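Local coordinates for Glyoxalase/bleomycin resistance protein/dioxygenase (Nocardioides sp., PDB 4MYM) that is of unproven function but belongs to the glyoxalase, bleomycin resistance and dioxygenase family, whose members share the vicinal oxygen chelate fold, at residues G122-Y126 with I139-G143; M60-A64 with L75-L80; E104-P108 with Y151-L155; I111-Y115 with A136-Y140. All blocks are in the same frame, centred on the assembly; numbering follows the deposited sequence.

In the fold
From the N terminus, interaction 2 comes first and closes a short loop, the beta hairpin of strands 63-66 and 72-77 in the first four-stranded sheet. Everything else lies in the second half. Interaction 3 closes the longest loop, setting the chain after strand 99-104 beside strand 147-154. Within that span fall interaction 4, which lays helix 108-120 against strand 136-142, and interaction 1, which brings the loop after the same helix onto the same strand. These two end on overlapping residues, sharing I139 and Y140. Interactions 3 and 4 touch through backbone pairing of strands 136-142 and 147-154, whereas interaction 2 stands apart, its centre about 33 Å from that of interaction 3.

Interaction 1: residues G122-Y126 with I139-G143; sequences GIEFY and IYFPG
Between I123 and Y126 the chain crosses strand 139-142 steeply, their end-to-end directions 107° apart, and F125 and F141 come closest, CA to CA 4.5 Å. One backbone bond holds the crossing: Y126 N donates to Y140 O at 2.9 Å, while the CA-H of F125 leans on the same carbonyl. The chain has just left helix 108-120 through a Schellman motif at G122, so the contact ties the helix's exit loop to the second four-stranded sheet.

Around this bond the aromatic side chains interlock. F141 and F125 lie side by side, and the edge of F141 turns toward the face of F125 in an offset T-shaped pair, planes at 71°. The first torsion of F141 (chi1 61°) sets its ring between its own backbone N and carbonyl carbon, where one face receives I123 CG2 in a CH-pi contact, 3.8 Å from CG2 to the F141 ring centroid. F125 CE2 also meets I139 CD1 at 3.6 Å. On the other flank the Y126 ring crosses P142, with CE2 3.5 Å from P142 CD. A water accepts from E124 N and donates to P142 O.

Apolar and aromatic packing thus carries most of the contact, with one direct hydrogen bond and one water bridge adding direction.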
loop_
_atom_site.group_PDB
_atom_site.type_symbol
_atom_site.label_atom_id
_atom_site.label_comp_id
_atom_site.label_asym_id
_atom_site.label_seq_id
_atom_site.Cartn_x
_atom_site.Cartn_y
_atom_site.Cartn_z
ATOM N N GLY A 122 -8.791 -20.312 6.170
ATOM C CA GLY A 122 -9.386 -20.211 4.843
ATOM C C GLY A 122 -8.636 -19.335 3.855
ATOM O O GLY A 122 -9.158 -19.063 2.777
ATOM N N ILE A 123 -7.423 -18.893 4.203
ATOM C CA ILE A 123 -6.573 -18.188 3.250
ATOM C C ILE A 123 -6.072 -19.206 2.232
ATOM O O ILE A 123 -5.660 -20.308 2.600
ATOM C CB ILE A 123 -5.374 -17.496 3.931
ATOM C CG1 ILE A 123 -5.848 -16.354 4.836
ATOM C CG2 ILE A 123 -4.384 -16.959 2.907
ATOM C CD1 ILE A 123 -6.496 -15.182 4.116
ATOM N N GLU A 124 -6.133 -18.831 0.958
ATOM C CA GLU A 124 -5.717 -19.696 -0.148
ATOM C C GLU A 124 -4.428 -19.174 -0.715
ATOM O O GLU A 124 -4.363 -18.037 -1.172
ATOM C CB GLU A 124 -6.784 -19.706 -1.244
ATOM C CG GLU A 124 -8.132 -20.186 -0.753
ATOM C CD GLU A 124 -9.167 -20.299 -1.860
ATOM O OE1 GLU A 124 -8.822 -20.061 -3.035
ATOM O OE2 GLU A 124 -10.325 -20.659 -1.552
ATOM N N PHE A 125 -3.396 -20.004 -0.706
ATOM C CA PHE A 125 -2.084 -19.576 -1.120
ATOM C C PHE A 125 -1.783 -20.015 -2.538
ATOM O O PHE A 125 -2.248 -21.071 -2.980
ATOM C CB PHE A 125 -1.044 -20.160 -0.174
ATOM C CG PHE A 125 -1.059 -19.536 1.179
ATOM C CD1 PHE A 125 -1.866 -20.038 2.188
ATOM C CD2 PHE A 125 -0.268 -18.421 1.438
ATOM C CE1 PHE A 125 -1.887 -19.436 3.437
ATOM C CE2 PHE A 125 -0.274 -17.831 2.687
ATOM C CZ PHE A 125 -1.080 -18.336 3.683
ATOM N N TYR A 126 -0.985 -19.225 -3.246
ATOM C CA TYR A 126 -0.566 -19.618 -4.591
ATOM C C TYR A 126 0.368 -20.826 -4.607
ATOM O O TYR A 126 0.415 -21.550 -5.595
ATOM C CB TYR A 126 0.099 -18.456 -5.296
ATOM C CG TYR A 126 -0.867 -17.343 -5.614
ATOM C CD1 TYR A 126 -1.730 -17.439 -6.709
ATOM C CD2 TYR A 126 -0.931 -16.204 -4.827
ATOM C CE1 TYR A 126 -2.617 -16.425 -7.017
ATOM C CE2 TYR A 126 -1.809 -15.174 -5.130
ATOM C CZ TYR A 126 -2.644 -15.290 -6.239
ATOM O OH TYR A 126 -3.528 -14.287 -6.560
ATOM N N ILE A 139 5.534 -16.637 1.181
ATOM C CA ILE A 139 4.226 -17.159 0.833
ATOM C C ILE A 139 3.387 -16.017 0.254
ATOM O O ILE A 139 3.550 -14.848 0.635
ATOM C CB ILE A 139 3.513 -17.819 2.028
ATOM C CG1 ILE A 139 3.452 -16.871 3.236
ATOM C CG2 ILE A 139 4.240 -19.122 2.385
ATOM C CD1 ILE A 139 2.833 -17.484 4.475
ATOM N N TYR A 140 2.520 -16.365 -0.691
ATOM C CA TYR A 140 1.685 -15.382 -1.401
ATOM C C TYR A 140 0.212 -15.816 -1.385
ATOM O O TYR A 140 -0.079 -17.005 -1.530
ATOM C CB TYR A 140 2.185 -15.242 -2.835
ATOM C CG TYR A 140 3.610 -14.772 -2.938
ATOM C CD1 TYR A 140 3.919 -13.423 -2.871
ATOM C CD2 TYR A 140 4.656 -15.675 -3.099
ATOM C CE1 TYR A 140 5.225 -12.984 -2.963
ATOM C CE2 TYR A 140 5.961 -15.249 -3.196
ATOM C CZ TYR A 140 6.242 -13.907 -3.112
ATOM O OH TYR A 140 7.533 -13.489 -3.185
ATOM N N PHE A 141 -0.708 -14.867 -1.173
ATOM C CA PHE A 141 -2.136 -15.113 -1.229
ATOM C C PHE A 141 -2.902 -13.897 -1.756
ATOM O O PHE A 141 -2.517 -12.758 -1.469
ATOM C CB PHE A 141 -2.722 -15.582 0.122
ATOM C CG PHE A 141 -2.572 -14.603 1.266
ATOM C CD1 PHE A 141 -3.618 -13.754 1.618
ATOM C CD2 PHE A 141 -1.420 -14.585 2.035
ATOM C CE1 PHE A 141 -3.504 -12.890 2.692
ATOM C CE2 PHE A 141 -1.300 -13.723 3.117
ATOM C CZ PHE A 141 -2.340 -12.877 3.445
ATOM N N PRO A 142 -3.968 -14.138 -2.547
ATOM C CA PRO A 142 -4.837 -13.060 -3.003
ATOM C C PRO A 142 -5.759 -12.541 -1.902
ATOM O O PRO A 142 -6.192 -13.298 -1.028
ATOM C CB PRO A 142 -5.680 -13.732 -4.092
ATOM C CG PRO A 142 -5.811 -15.142 -3.627
ATOM C CD PRO A 142 -4.519 -15.465 -2.919
ATOM N N GLY A 143 -6.035 -11.243 -1.932
ATOM C CA GLY A 143 -7.113 -10.671 -1.131
ATOM C C GLY A 143 -8.265 -10.295 -2.058
ATOM O O GLY A 143 -8.156 -10.448 -3.273
HETATM O O HOH W 1 -6.718 -15.952 0.071
#

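Interaction 2: residues M60-A64 with L75-L80; sequences MPGFA and LWDAQL
F63 and W76 meet as a T-shaped pair: the rim of the phenyl ring is directed at the face of the indole, the planes stand almost perpendicular at 89°, and the ring centroids (five-membered ring for W76) are 5.6 Å apart. F63 CD1 does the touching, 3.9 Å from W76 CG. With CG opposite its backbone N (chi1 180°), the F63 ring leans over the neighbouring strand, which brings CD1 within 3.2 Å of L75 O as well. W76 in turn presents the edge of its pyrrole to the loop, CD1 lying 3.3 Å from G62 O. The other side of the sheet carries A64 and L75, whose side chains are directed at helix 41-51.

The backbone underneath is the beta hairpin of strands 63-66 and 72-77, within a mixed sheet of order 1-4-3-2 that fits the beta-alpha-beta-beta-beta module of the vicinal oxygen chelate fold. F63 and W76 form a non-hydrogen-bonded antiparallel pair, A64 and L75 a hydrogen-bonded one: A64 N donates to L75 O, and L75 N returns a bond to A64 O at 2.7 Å. One step further, D77 N donates to G62 O at 2.9 Å.

A type II turn from M60 to F63 leads into the hairpin, with G62 taking its positive-phi position. Across from it D77 ends the strand and N-caps helix 78-85: OD2 accepts from L80 N at 3.1 Å, through the lone pair facing away from OD1. Beyond the hairpin, W134 of the second subunit meets W76 edge-to-face.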
loop_
_atom_site.group_PDB
_atom_site.type_symbol
_atom_site.label_atom_id
_atom_site.label_comp_id
_atom_site.label_asym_id
_atom_site.label_seq_id
_atom_site.Cartn_x
_atom_site.Cartn_y
_atom_site.Cartn_z
HETATM N N MSE A 60 -17.350 5.302 6.878
HETATM C CA MSE A 60 -18.056 6.390 6.208
HETATM C C MSE A 60 -18.750 5.748 5.050
HETATM O O MSE A 60 -18.531 4.557 4.779
HETATM C CB MSE A 60 -17.072 7.480 5.781
HETATM C CG MSE A 60 -16.476 8.237 6.962
HETATM SE SE MSE A 60 -17.878 9.285 7.897
HETATM C CE MSE A 60 -17.963 10.760 6.583
ATOM N N PRO A 61 -19.613 6.502 4.346
ATOM C CA PRO A 61 -20.256 5.859 3.208
ATOM C C PRO A 61 -19.230 5.229 2.265
ATOM O O PRO A 61 -18.253 5.889 1.854
ATOM C CB PRO A 61 -21.021 7.011 2.543
ATOM C CG PRO A 61 -21.355 7.910 3.686
ATOM C CD PRO A 61 -20.170 7.844 4.605
ATOM N N GLY A 62 -19.455 3.948 1.969
ATOM C CA GLY A 62 -18.581 3.124 1.137
ATOM C C GLY A 62 -17.139 3.041 1.601
ATOM O O GLY A 62 -16.247 2.765 0.810
ATOM N N PHE A 63 -16.913 3.236 2.894
ATOM C CA PHE A 63 -15.564 3.283 3.423
ATOM C C PHE A 63 -15.475 2.635 4.795
ATOM O O PHE A 63 -16.354 2.798 5.641
ATOM C CB PHE A 63 -15.073 4.737 3.512
ATOM C CG PHE A 63 -13.680 4.873 4.058
ATOM C CD1 PHE A 63 -12.580 4.780 3.217
ATOM C CD2 PHE A 63 -13.471 5.081 5.411
ATOM C CE1 PHE A 63 -11.289 4.897 3.722
ATOM C CE2 PHE A 63 -12.190 5.200 5.923
ATOM C CZ PHE A 63 -11.095 5.104 5.081
ATOM N N ALA A 64 -14.390 1.904 5.001
ATOM C CA ALA A 64 -14.010 1.426 6.319
ATOM C C ALA A 64 -12.492 1.400 6.396
ATOM O O ALA A 64 -11.821 1.180 5.390
ATOM C CB ALA A 64 -14.587 0.044 6.576
ATOM N N LEU A 75 -10.397 0.579 3.119
ATOM C CA LEU A 75 -11.144 0.076 1.974
ATOM C C LEU A 75 -12.135 1.132 1.527
ATOM O O LEU A 75 -12.849 1.692 2.344
ATOM C CB LEU A 75 -11.913 -1.187 2.354
ATOM C CG LEU A 75 -11.162 -2.256 3.158
ATOM C CD1 LEU A 75 -12.156 -3.248 3.765
ATOM C CD2 LEU A 75 -10.145 -2.962 2.284
ATOM N N TRP A 76 -12.229 1.343 0.227
ATOM C CA TRP A 76 -13.098 2.382 -0.312
ATOM C C TRP A 76 -13.738 1.866 -1.599
ATOM O O TRP A 76 -13.043 1.440 -2.522
ATOM C CB TRP A 76 -12.273 3.640 -0.586
ATOM C CG TRP A 76 -13.052 4.928 -0.699
ATOM C CD1 TRP A 76 -14.409 5.105 -0.642
ATOM C CD2 TRP A 76 -12.491 6.219 -0.909
ATOM N NE1 TRP A 76 -14.722 6.447 -0.800
ATOM C CE2 TRP A 76 -13.559 7.144 -0.971
ATOM C CE3 TRP A 76 -11.186 6.688 -1.041
ATOM C CZ2 TRP A 76 -13.351 8.508 -1.156
ATOM C CZ3 TRP A 76 -10.986 8.050 -1.233
ATOM C CH2 TRP A 76 -12.069 8.938 -1.285
ATOM N N ASP A 77 -15.065 1.895 -1.638
ATOM C CA ASP A 77 -15.815 1.419 -2.788
ATOM C C ASP A 77 -15.470 2.203 -4.045
ATOM O O ASP A 77 -15.452 3.442 -4.012
ATOM C CB ASP A 77 -17.314 1.561 -2.528
ATOM C CG ASP A 77 -18.138 1.068 -3.697
ATOM O OD1 ASP A 77 -18.263 -0.166 -3.842
ATOM O OD2 ASP A 77 -18.616 1.913 -4.478
ATOM N N ALA A 78 -15.225 1.482 -5.146
ATOM C CA ALA A 78 -14.822 2.081 -6.422
ATOM C C ALA A 78 -15.847 3.082 -6.977
ATOM O O ALA A 78 -15.472 4.135 -7.495
ATOM C CB ALA A 78 -14.560 0.990 -7.462
ATOM N N GLN A 79 -17.125 2.730 -6.903
ATOM C CA GLN A 79 -18.186 3.614 -7.411
ATOM C C GLN A 79 -18.211 4.939 -6.642
ATOM O O GLN A 79 -18.270 6.014 -7.253
ATOM C CB GLN A 79 -19.552 2.925 -7.337
ATOM C CG GLN A 79 -20.676 3.681 -8.035
ATOM C CD GLN A 79 -21.945 2.844 -8.215
ATOM O OE1 GLN A 79 -21.896 1.613 -8.329
ATOM N NE2 GLN A 79 -23.089 3.517 -8.255
ATOM N N LEU A 80 -18.137 4.857 -5.314
ATOM C CA LEU A 80 -18.067 6.066 -4.475
ATOM C C LEU A 80 -16.861 6.961 -4.750
ATOM O O LEU A 80 -16.991 8.197 -4.760
ATOM C CB LEU A 80 -18.121 5.726 -2.980
ATOM C CG LEU A 80 -19.472 5.922 -2.277
ATOM C CD1 LEU A 80 -19.267 5.842 -0.785
ATOM C CD2 LEU A 80 -20.140 7.251 -2.610
#

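Interaction 3: residues E104-P108 with Y151-L155; sequences ELSSP and YFAWL
A153 CB sits at the middle of the contact, pressed against the backbone where S107, the N-cap of helix 108-120, runs into P108, 3.4 Å from S107 C. Beside it the P108 ring lies over the strand's end: its CG is 3.7 Å from L155 CD2, the two side chains crossing at a slant, and about as close to the carbonyl oxygen of W154. Toward the start of the strand, L105 CD1 brushes Y151 CD2 at 4.0 Å, while I111 of helix 108-120 touches both L105 and A153.

Between centre and edge stands the F152 ring. Its first torsion (chi1 72°) tucks CG between the backbone N and the carbonyl carbon, and this carries one face of the ring under E104. There E104 CA makes a CH-pi contact, 4.0 Å from the F152 ring centroid. Beneath this CH-pi contact, E104 and F152 pair where strand 99-104 runs parallel to strand 147-154 at one side of the second mixed sheet, and L105 N donates to F152 O over 2.7 Å. E104 N bonds to T32 of the second subunit.

At the polar edge the extended E104 side chain reaches W154, its carboxylate plane 80° from the indole. Two waters link them. One donates to E104 OE2 and to L105 O and accepts from W154 N; the other donates to E104 OE1, 2.7 Å away, and takes the indole N-H of W154.

The carbons of E104 thus lie over F152 and OE2 touches W154 CD1 at 3.4 Å, but the hydrogen-bonded links from the carboxylate to the W154 N-H groups run through the two waters.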
loop_
_atom_site.group_PDB
_atom_site.type_symbol
_atom_site.label_atom_id
_atom_site.label_comp_id
_atom_site.label_asym_id
_atom_site.label_seq_id
_atom_site.Cartn_x
_atom_site.Cartn_y
_atom_site.Cartn_z
ATOM N N GLU A 104 6.984 -8.384 6.507
ATOM C CA GLU A 104 8.241 -9.036 6.764
ATOM C C GLU A 104 8.125 -9.744 8.111
ATOM O O GLU A 104 7.745 -9.125 9.087
ATOM C CB GLU A 104 9.402 -8.052 6.825
ATOM C CG GLU A 104 10.719 -8.778 7.086
ATOM C CD GLU A 104 11.948 -7.895 7.026
ATOM O OE1 GLU A 104 11.847 -6.705 6.633
ATOM O OE2 GLU A 104 13.028 -8.412 7.388
ATOM N N LEU A 105 8.459 -11.032 8.147
ATOM C CA LEU A 105 8.560 -11.769 9.413
ATOM C C LEU A 105 10.029 -11.929 9.825
ATOM O O LEU A 105 10.934 -11.662 9.040
ATOM C CB LEU A 105 7.874 -13.124 9.285
ATOM C CG LEU A 105 6.382 -13.120 8.920
ATOM C CD1 LEU A 105 5.794 -14.498 9.133
ATOM C CD2 LEU A 105 5.577 -12.092 9.713
ATOM N N SER A 106 10.253 -12.377 11.058
ATOM C CA SER A 106 11.584 -12.373 11.653
ATOM C C SER A 106 12.425 -13.622 11.408
ATOM O O SER A 106 13.594 -13.624 11.753
ATOM C CB SER A 106 11.475 -12.145 13.160
ATOM O OG SER A 106 10.782 -10.943 13.408
ATOM N N SER A 107 11.847 -14.677 10.839
ATOM C CA SER A 107 12.634 -15.857 10.486
ATOM C C SER A 107 11.895 -16.722 9.469
ATOM O O SER A 107 10.672 -16.726 9.459
ATOM C CB SER A 107 12.941 -16.703 11.729
ATOM O OG SER A 107 12.048 -17.801 11.825
ATOM N N PRO A 108 12.637 -17.472 8.640
ATOM C CA PRO A 108 12.048 -18.388 7.648
ATOM C C PRO A 108 11.101 -19.409 8.232
ATOM O O PRO A 108 10.103 -19.756 7.618
ATOM C CB PRO A 108 13.273 -19.072 7.038
ATOM C CG PRO A 108 14.335 -18.048 7.148
ATOM C CD PRO A 108 14.089 -17.335 8.444
ATOM N N TYR A 151 4.070 -12.694 2.714
ATOM C CA TYR A 151 4.787 -12.765 3.983
ATOM C C TYR A 151 6.148 -13.299 3.589
ATOM O O TYR A 151 6.243 -14.268 2.825
ATOM C CB TYR A 151 4.113 -13.711 4.982
ATOM C CG TYR A 151 2.851 -13.236 5.662
ATOM C CD1 TYR A 151 1.939 -12.391 5.028
ATOM C CD2 TYR A 151 2.528 -13.688 6.939
ATOM C CE1 TYR A 151 0.781 -11.980 5.658
ATOM C CE2 TYR A 151 1.363 -13.289 7.565
ATOM C CZ TYR A 151 0.495 -12.428 6.921
ATOM O OH TYR A 151 -0.672 -12.048 7.544
ATOM N N PHE A 152 7.214 -12.651 4.048
ATOM C CA PHE A 152 8.556 -13.037 3.667
ATOM C C PHE A 152 9.488 -12.916 4.867
ATOM O O PHE A 152 9.226 -12.134 5.786
ATOM C CB PHE A 152 9.098 -12.229 2.483
ATOM C CG PHE A 152 9.457 -10.794 2.805
ATOM C CD1 PHE A 152 8.473 -9.810 2.876
ATOM C CD2 PHE A 152 10.774 -10.423 3.003
ATOM C CE1 PHE A 152 8.799 -8.491 3.177
ATOM C CE2 PHE A 152 11.098 -9.105 3.309
ATOM C CZ PHE A 152 10.116 -8.143 3.380
ATOM N N ALA A 153 10.544 -13.722 4.844
ATOM C CA ALA A 153 11.636 -13.614 5.807
ATOM C C ALA A 153 12.958 -13.949 5.119
ATOM O O ALA A 153 13.034 -14.852 4.275
ATOM C CB ALA A 153 11.378 -14.508 7.000
ATOM N N TRP A 154 13.993 -13.186 5.462
ATOM C CA TRP A 154 15.282 -13.304 4.807
ATOM C C TRP A 154 15.982 -14.588 5.248
ATOM O O TRP A 154 15.946 -14.941 6.416
ATOM C CB TRP A 154 16.184 -12.110 5.137
ATOM C CG TRP A 154 15.680 -10.816 4.601
ATOM C CD1 TRP A 154 15.371 -9.709 5.316
ATOM C CD2 TRP A 154 15.413 -10.503 3.232
ATOM N NE1 TRP A 154 14.923 -8.722 4.483
ATOM C CE2 TRP A 154 14.934 -9.185 3.196
ATOM C CE3 TRP A 154 15.515 -11.216 2.036
ATOM C CZ2 TRP A 154 14.565 -8.553 2.007
ATOM C CZ3 TRP A 154 15.148 -10.594 0.855
ATOM C CH2 TRP A 154 14.681 -9.271 0.852
ATOM N N LEU A 155 16.593 -15.269 4.293
ATOM C CA LEU A 155 17.462 -16.408 4.576
ATOM C C LEU A 155 18.815 -15.869 5.026
ATOM O O LEU A 155 19.040 -14.652 5.016
ATOM C CB LEU A 155 17.619 -17.272 3.324
ATOM C CG LEU A 155 16.327 -17.846 2.734
ATOM C CD1 LEU A 155 16.622 -18.580 1.436
ATOM C CD2 LEU A 155 15.630 -18.769 3.723
HETATM O O HOH W 2 13.235 -11.182 7.640
HETATM O O HOH W 3 13.792 -6.031 4.877
#

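Interaction 4: residues I111-Y115 with A136-Y140; sequences IDTAY and ARCIY
D112 and R137 supply the charged part of this contact. The guanidinium meets the carboxylate side-on, using two nitrogens for two oxygens: R137 NE donates to D112 OD1 at 2.7 Å and R137 NH2 to D112 OD2 at 2.9 Å. The second bond is the straighter, 173° at the hydrogen, and it uses the syn lone pair of OD2. The two flat groups are only 14° from coplanar, as expected of a bidentate salt bridge. R137 reaches across by staying extended from CG to NE, and its remaining nitrogen, NH1, forms a salt bridge with D131. The bonds to these two acids should restrict rotation of the guanidinium.

Apolar contacts lie alongside. I111 slides past I139 in the opposite direction, the methyls I111 CG2 and I139 CG2 being 3.7 Å apart, and it also covers the start of the arginine chain, I111 CG2 to R137 CG at 4.0 Å. A turn later, Y115 CB rests on I139 CD1, again at 4.0 Å.

Helix 108-120 runs nearly along strand 136-142 here, the short axes 12° apart and 8.9 Å at closest approach. It thus packs on one face of the second four-stranded sheet, where strand 147-154 pairs with this strand through R137 and I139, while C138, directed away from the helix, touches E150 and F152.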
loop_
_atom_site.group_PDB
_atom_site.type_symbol
_atom_site.label_atom_id
_atom_site.label_comp_id
_atom_site.label_asym_id
_atom_site.label_seq_id
_atom_site.Cartn_x
_atom_site.Cartn_y
_atom_site.Cartn_z
ATOM N N ILE A 111 7.546 -18.268 8.738
ATOM C CA ILE A 111 6.755 -18.307 7.488
ATOM C C ILE A 111 5.880 -19.573 7.452
ATOM O O ILE A 111 4.669 -19.497 7.261
ATOM C CB ILE A 111 7.668 -18.214 6.244
ATOM C CG1 ILE A 111 8.404 -16.873 6.214
ATOM C CG2 ILE A 111 6.883 -18.420 4.945
ATOM C CD1 ILE A 111 7.520 -15.641 6.036
ATOM N N ASP A 112 6.479 -20.727 7.721
ATOM C CA ASP A 112 5.723 -21.981 7.693
ATOM C C ASP A 112 4.644 -22.011 8.761
ATOM O O ASP A 112 3.567 -22.525 8.526
ATOM C CB ASP A 112 6.658 -23.184 7.820
ATOM C CG ASP A 112 7.663 -23.257 6.691
ATOM O OD1 ASP A 112 8.615 -22.453 6.680
ATOM O OD2 ASP A 112 7.516 -24.124 5.796
ATOM N N THR A 113 4.917 -21.439 9.936
ATOM C CA THR A 113 3.916 -21.332 10.984
ATOM C C THR A 113 2.755 -20.439 10.572
ATOM O O THR A 113 1.581 -20.779 10.769
ATOM C CB THR A 113 4.533 -20.760 12.294
ATOM O OG1 THR A 113 5.499 -21.684 12.797
ATOM C CG2 THR A 113 3.486 -20.578 13.333
ATOM N N ALA A 114 3.072 -19.273 10.026
ATOM C CA ALA A 114 2.022 -18.354 9.565
ATOM C C ALA A 114 1.154 -19.012 8.481
ATOM O O ALA A 114 -0.069 -18.895 8.503
ATOM C CB ALA A 114 2.647 -17.066 9.041
ATOM N N TYR A 115 1.803 -19.706 7.554
ATOM C CA TYR A 115 1.129 -20.444 6.477
ATOM C C TYR A 115 0.060 -21.396 7.029
ATOM O O TYR A 115 -1.113 -21.357 6.623
ATOM C CB TYR A 115 2.180 -21.196 5.659
ATOM C CG TYR A 115 1.630 -22.170 4.647
ATOM C CD1 TYR A 115 1.018 -21.717 3.481
ATOM C CD2 TYR A 115 1.711 -23.555 4.850
ATOM C CE1 TYR A 115 0.515 -22.599 2.542
ATOM C CE2 TYR A 115 1.211 -24.450 3.905
ATOM C CZ TYR A 115 0.621 -23.967 2.749
ATOM O OH TYR A 115 0.101 -24.830 1.797
ATOM N N ALA A 136 14.913 -15.050 0.156
ATOM C CA ALA A 136 13.809 -15.016 1.109
ATOM C C ALA A 136 12.955 -16.256 1.002
ATOM O O ALA A 136 12.831 -16.852 -0.076
ATOM C CB ALA A 136 12.951 -13.773 0.888
ATOM N N ARG A 137 12.352 -16.636 2.133
ATOM C CA ARG A 137 11.336 -17.648 2.178
ATOM C C ARG A 137 9.998 -16.911 2.221
ATOM O O ARG A 137 9.781 -16.071 3.105
ATOM C CB ARG A 137 11.524 -18.550 3.402
ATOM C CG ARG A 137 10.479 -19.638 3.546
ATOM C CD ARG A 137 10.940 -20.728 4.507
ATOM N NE ARG A 137 10.104 -21.919 4.464
ATOM C CZ ARG A 137 10.262 -22.943 3.620
ATOM N NH1 ARG A 137 11.215 -22.940 2.705
ATOM N NH2 ARG A 137 9.440 -23.991 3.693
ATOM N N CYS A 138 9.132 -17.203 1.247
ATOM C CA CYS A 138 7.908 -16.428 1.012
ATOM C C CYS A 138 6.664 -17.255 0.839
ATOM O O CYS A 138 6.716 -18.412 0.385
ATOM C CB CYS A 138 8.048 -15.575 -0.251
ATOM S SG CYS A 138 9.532 -14.583 -0.298
ATOM N N ILE A 139 5.534 -16.637 1.181
ATOM C CA ILE A 139 4.226 -17.159 0.833
ATOM C C ILE A 139 3.387 -16.017 0.254
ATOM O O ILE A 139 3.550 -14.848 0.635
ATOM C CB ILE A 139 3.513 -17.819 2.028
ATOM C CG1 ILE A 139 3.452 -16.871 3.236
ATOM C CG2 ILE A 139 4.240 -19.122 2.385
ATOM C CD1 ILE A 139 2.833 -17.484 4.475
ATOM N N TYR A 140 2.520 -16.365 -0.691
ATOM C CA TYR A 140 1.685 -15.382 -1.401
ATOM C C TYR A 140 0.212 -15.816 -1.385
ATOM O O TYR A 140 -0.079 -17.005 -1.530
ATOM C CB TYR A 140 2.185 -15.242 -2.835
ATOM C CG TYR A 140 3.610 -14.772 -2.938
ATOM C CD1 TYR A 140 3.919 -13.423 -2.871
ATOM C CD2 TYR A 140 4.656 -15.675 -3.099
ATOM C CE1 TYR A 140 5.225 -12.984 -2.963
ATOM C CE2 TYR A 140 5.961 -15.249 -3.196
ATOM C CZ TYR A 140 6.242 -13.907 -3.112
ATOM O OH TYR A 140 7.533 -13.489 -3.185
#